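PDB 1R6V: fervidolysin from Fervidobacterium pennivorans, which degrades keratin into peptides as a calcium-binding serine protease of the subtilisin family, allowing the bacterium to grow on native feathers. Local coordinates for residues Glu139-Ala151 with Tyr428-Pro440. The protein carries 1 engineered substitution. Residues are numbered along the deposited sequence; the frame is centred on the assembly and turned at random.
Sequences EAIGVTQQLWEEA and YGLVKLDAALQGP
Lys432 and Leu433 tie the start of helix 433-438 to the end of helix 136-140 through two hydrogen bonds. Leu433 N gives its hydrogen to Ile141 O at 2.8 Å, in the carbonyl plane. Lys432 bends at chi2 (-71°), which turns its ammonium back so that NZ meets Ala140 O at 2.6 Å, tilted from that carbonyl's plane. Were Lys432 an alanine, Ala140 O would be likely to lose its ammonium donor, and the end of helix 136-140 one of its two ties to the start of helix 433-438. There Gly142 closes a Schellman motif; a CB on it would collide with Asp434 CG. One water donates both to Gly142 O and to Asp434 OD2. Glu150 runs alongside Leu437, its OE1 against CD2, while OE2 forms a salt bridge with Lys397.

The apolar contacts run along both segments. Ile141 CG2 lies beside Val431 CG1 at 3.6 Å, while Leu433 CD1 touches both Val143 CG2 and Leu147 CD2. Leu147 and Leu437 meet tip to tip, CG to CD2 at 3.7 Å, and Ala151 CB packs on Leu437 CD1.

Helices 145-150 and 433-438 run in roughly the same direction, at 29°, with their axes 11.3 Å apart at closest approach. Leu433 and Ala151 also pack on helix 380-397 of the subtilisin-like catalytic domain, and Ile141 and Val431 on strand 338-343.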
loop_
_atom_site.group_PDB
_atom_site.type_symbol
_atom_site.label_atom_id
_atom_site.label_comp_id
_atom_site.label_asym_id
_atom_site.label_seq_id
_atom_site.Cartn_x
_atom_site.Cartn_y
_atom_site.Cartn_z
ATOM N N GLU A 139 15.526 28.671 -6.789
ATOM C CA GLU A 139 15.440 29.924 -6.047
ATOM C C GLU A 139 14.337 29.829 -4.993
ATOM O O GLU A 139 14.511 30.251 -3.847
ATOM C CB GLU A 139 15.132 31.107 -6.972
ATOM C CG GLU A 139 15.333 32.442 -6.260
ATOM C CD GLU A 139 14.741 33.634 -7.001
ATOM O OE1 GLU A 139 14.524 33.531 -8.223
ATOM O OE2 GLU A 139 14.511 34.686 -6.355
ATOM N N ALA A 140 13.202 29.259 -5.373
ATOM C CA ALA A 140 12.086 29.150 -4.457
ATOM C C ALA A 140 12.397 28.334 -3.208
ATOM O O ALA A 140 11.909 28.658 -2.129
ATOM C CB ALA A 140 10.887 28.564 -5.169
ATOM N N ILE A 141 13.187 27.275 -3.343
ATOM C CA ILE A 141 13.491 26.470 -2.164
ATOM C C ILE A 141 14.691 26.976 -1.375
ATOM O O ILE A 141 15.071 26.378 -0.372
ATOM C CB ILE A 141 13.666 24.953 -2.513
ATOM C CG1 ILE A 141 14.840 24.734 -3.476
ATOM C CG2 ILE A 141 12.349 24.424 -3.088
ATOM C CD1 ILE A 141 15.153 23.248 -3.778
ATOM N N GLY A 142 15.282 28.082 -1.818
ATOM C CA GLY A 142 16.410 28.658 -1.093
ATOM C C GLY A 142 17.806 28.160 -1.411
ATOM O O GLY A 142 18.731 28.340 -0.619
ATOM N N VAL A 143 17.981 27.534 -2.569
ATOM C CA VAL A 143 19.293 27.048 -2.946
ATOM C C VAL A 143 20.227 28.208 -3.307
ATOM O O VAL A 143 19.808 29.176 -3.936
ATOM C CB VAL A 143 19.203 26.117 -4.180
ATOM C CG1 VAL A 143 20.591 25.840 -4.725
ATOM C CG2 VAL A 143 18.489 24.827 -3.817
ATOM N N THR A 144 21.482 28.129 -2.877
ATOM C CA THR A 144 22.469 29.134 -3.254
ATOM C C THR A 144 23.786 28.387 -3.373
ATOM O O THR A 144 23.939 27.291 -2.821
ATOM C CB THR A 144 22.618 30.297 -2.222
ATOM O OG1 THR A 144 23.192 29.807 -1.005
ATOM C CG2 THR A 144 21.271 30.941 -1.940
ATOM N N GLN A 145 24.733 28.945 -4.116
ATOM C CA GLN A 145 26.017 28.271 -4.250
ATOM C C GLN A 145 26.686 28.182 -2.884
ATOM O O GLN A 145 27.342 27.191 -2.567
ATOM C CB GLN A 145 26.916 29.008 -5.247
ATOM C CG GLN A 145 26.409 28.918 -6.686
ATOM C CD GLN A 145 27.473 29.274 -7.711
ATOM O OE1 GLN A 145 28.482 28.581 -7.834
ATOM N NE2 GLN A 145 27.251 30.355 -8.450
ATOM N N GLN A 146 26.499 29.208 -2.064
ATOM C CA GLN A 146 27.087 29.205 -0.735
ATOM C C GLN A 146 26.543 28.031 0.069
ATOM O O GLN A 146 27.287 27.362 0.794
ATOM C CB GLN A 146 26.774 30.518 -0.021
ATOM C CG GLN A 146 27.536 30.706 1.277
ATOM C CD GLN A 146 27.324 32.084 1.874
ATOM O OE1 GLN A 146 27.518 33.098 1.198
ATOM N NE2 GLN A 146 26.929 32.131 3.146
ATOM N N LEU A 147 25.245 27.773 -0.065
ATOM C CA LEU A 147 24.626 26.670 0.658
ATOM C C LEU A 147 25.256 25.344 0.249
ATOM O O LEU A 147 25.505 24.494 1.098
ATOM C CB LEU A 147 23.112 26.637 0.413
ATOM C CG LEU A 147 22.284 25.591 1.170
ATOM C CD1 LEU A 147 20.868 26.123 1.388
ATOM C CD2 LEU A 147 22.252 24.271 0.382
ATOM N N TRP A 148 25.514 25.162 -1.047
ATOM C CA TRP A 148 26.130 23.921 -1.509
ATOM C C TRP A 148 27.525 23.733 -0.945
ATOM O O TRP A 148 28.019 22.607 -0.865
ATOM C CB TRP A 148 26.207 23.861 -3.034
ATOM C CG TRP A 148 24.902 23.574 -3.682
ATOM C CD1 TRP A 148 23.887 22.788 -3.194
ATOM C CD2 TRP A 148 24.482 24.021 -4.977
ATOM N NE1 TRP A 148 22.862 22.724 -4.115
ATOM C CE2 TRP A 148 23.201 23.467 -5.213
ATOM C CE3 TRP A 148 25.065 24.836 -5.959
ATOM C CZ2 TRP A 148 22.490 23.706 -6.403
ATOM C CZ3 TRP A 148 24.353 25.074 -7.149
ATOM C CH2 TRP A 148 23.079 24.507 -7.353
ATOM N N GLU A 149 28.167 24.831 -0.557
ATOM C CA GLU A 149 29.500 24.725 0.023
ATOM C C GLU A 149 29.431 23.991 1.353
ATOM O O GLU A 149 30.397 23.341 1.768
ATOM C CB GLU A 149 30.117 26.105 0.233
ATOM C CG GLU A 149 30.355 26.876 -1.048
ATOM C CD GLU A 149 31.297 28.037 -0.831
ATOM O OE1 GLU A 149 32.485 27.775 -0.545
ATOM O OE2 GLU A 149 30.858 29.204 -0.934
ATOM N N GLU A 150 28.291 24.093 2.029
ATOM C CA GLU A 150 28.126 23.405 3.310
ATOM C C GLU A 150 27.646 21.967 3.095
ATOM O O GLU A 150 28.160 21.027 3.709
ATOM C CB GLU A 150 27.135 24.159 4.216
ATOM C CG GLU A 150 26.710 23.350 5.446
ATOM C CD GLU A 150 25.795 24.097 6.398
ATOM O OE1 GLU A 150 25.145 25.081 5.993
ATOM O OE2 GLU A 150 25.710 23.680 7.570
ATOM N N ALA A 151 26.665 21.802 2.212
ATOM C CA ALA A 151 26.099 20.485 1.918
ATOM C C ALA A 151 25.487 20.475 0.512
ATOM O O ALA A 151 24.824 21.429 0.124
ATOM C CB ALA A 151 25.029 20.147 2.951
ATOM N N TYR A 428 2.294 21.682 5.215
ATOM C CA TYR A 428 2.825 22.799 5.988
ATOM C C TYR A 428 3.416 23.950 5.175
ATOM O O TYR A 428 3.902 24.924 5.746
ATOM C CB TYR A 428 3.844 22.282 7.011
ATOM C CG TYR A 428 3.223 21.291 7.975
ATOM C CD1 TYR A 428 3.175 19.937 7.670
ATOM C CD2 TYR A 428 2.629 21.717 9.166
ATOM C CE1 TYR A 428 2.552 19.025 8.523
ATOM C CE2 TYR A 428 1.998 20.810 10.024
ATOM C CZ TYR A 428 1.965 19.465 9.694
ATOM O OH TYR A 428 1.336 18.561 10.520
ATOM N N GLY A 429 3.375 23.836 3.849
ATOM C CA GLY A 429 3.883 24.902 3.000
ATOM C C GLY A 429 4.978 24.521 2.027
ATOM O O GLY A 429 5.193 23.343 1.750
ATOM N N LEU A 430 5.660 25.535 1.509
ATOM C CA LEU A 430 6.751 25.375 0.559
ATOM C C LEU A 430 8.006 24.838 1.239
ATOM O O LEU A 430 8.476 25.405 2.226
ATOM C CB LEU A 430 7.074 26.726 -0.074
ATOM C CG LEU A 430 8.366 26.839 -0.882
ATOM C CD1 LEU A 430 8.269 25.953 -2.146
ATOM C CD2 LEU A 430 8.596 28.310 -1.276
ATOM N N VAL A 431 8.569 23.757 0.702
ATOM C CA VAL A 431 9.788 23.205 1.287
ATOM C C VAL A 431 10.913 24.248 1.154
ATOM O O VAL A 431 11.058 24.901 0.121
ATOM C CB VAL A 431 10.190 21.867 0.575
ATOM C CG1 VAL A 431 10.612 22.136 -0.867
ATOM C CG2 VAL A 431 11.312 21.167 1.353
ATOM N N LYS A 432 11.705 24.403 2.213
ATOM C CA LYS A 432 12.802 25.358 2.226
ATOM C C LYS A 432 14.103 24.680 2.636
ATOM O O LYS A 432 14.304 24.342 3.809
ATOM C CB LYS A 432 12.477 26.508 3.184
ATOM C CG LYS A 432 11.472 27.502 2.611
ATOM C CD LYS A 432 12.150 28.296 1.515
ATOM C CE LYS A 432 11.319 29.477 1.091
ATOM N NZ LYS A 432 12.021 30.203 0.003
ATOM N N LEU A 433 14.979 24.488 1.660
ATOM C CA LEU A 433 16.264 23.835 1.901
ATOM C C LEU A 433 17.136 24.666 2.832
ATOM O O LEU A 433 17.789 24.127 3.728
ATOM C CB LEU A 433 17.022 23.627 0.581
ATOM C CG LEU A 433 18.008 22.457 0.410
ATOM C CD1 LEU A 433 19.044 22.850 -0.627
ATOM C CD2 LEU A 433 18.667 22.067 1.708
ATOM N N ASP A 434 17.155 25.979 2.634
ATOM C CA ASP A 434 18.005 26.788 3.485
ATOM C C ASP A 434 17.593 26.728 4.954
ATOM O O ASP A 434 18.450 26.531 5.823
ATOM C CB ASP A 434 18.122 28.243 2.968
ATOM C CG ASP A 434 16.778 28.945 2.770
ATOM O OD1 ASP A 434 15.710 28.335 2.977
ATOM O OD2 ASP A 434 16.798 30.144 2.387
ATOM N N ALA A 435 16.299 26.868 5.235
ATOM C CA ALA A 435 15.817 26.804 6.613
ATOM C C ALA A 435 15.979 25.390 7.173
ATOM O O ALA A 435 16.358 25.200 8.335
ATOM C CB ALA A 435 14.345 27.241 6.693
ATOM N N ALA A 436 15.708 24.383 6.347
ATOM C CA ALA A 436 15.842 23.004 6.818
ATOM C C ALA A 436 17.289 22.667 7.166
ATOM O O ALA A 436 17.565 22.030 8.189
ATOM C CB ALA A 436 15.325 22.027 5.753
ATOM N N LEU A 437 18.221 23.111 6.329
ATOM C CA LEU A 437 19.625 22.797 6.552
ATOM C C LEU A 437 20.159 23.413 7.848
ATOM O O LEU A 437 21.099 22.887 8.448
ATOM C CB LEU A 437 20.468 23.255 5.355
ATOM C CG LEU A 437 21.904 22.735 5.266
ATOM C CD1 LEU A 437 21.914 21.216 5.195
ATOM C CD2 LEU A 437 22.553 23.333 4.041
ATOM N N GLN A 438 19.563 24.521 8.269
ATOM C CA GLN A 438 19.980 25.179 9.505
ATOM C C GLN A 438 19.723 24.273 10.692
ATOM O O GLN A 438 20.464 24.290 11.679
ATOM C CB GLN A 438 19.230 26.496 9.700
ATOM C CG GLN A 438 19.659 27.570 8.719
ATOM C CD GLN A 438 19.079 28.921 9.055
ATOM O OE1 GLN A 438 19.180 29.381 10.189
ATOM N NE2 GLN A 438 18.471 29.568 8.069
ATOM N N GLY A 439 18.667 23.478 10.586
ATOM C CA GLY A 439 18.321 22.567 11.650
ATOM C C GLY A 439 17.978 23.306 12.927
ATOM O O GLY A 439 17.468 24.426 12.895
ATOM N N PRO A 440 18.241 22.687 14.082
ATOM C CA PRO A 440 18.824 21.350 14.176
ATOM C C PRO A 440 17.788 20.280 13.819
ATOM O O PRO A 440 16.617 20.572 13.593
ATOM C CB PRO A 440 19.244 21.275 15.642
ATOM C CG PRO A 440 18.142 22.033 16.320
ATOM C CD PRO A 440 18.014 23.255 15.423
HETATM O O HOH W 1 18.850 30.859 0.932
#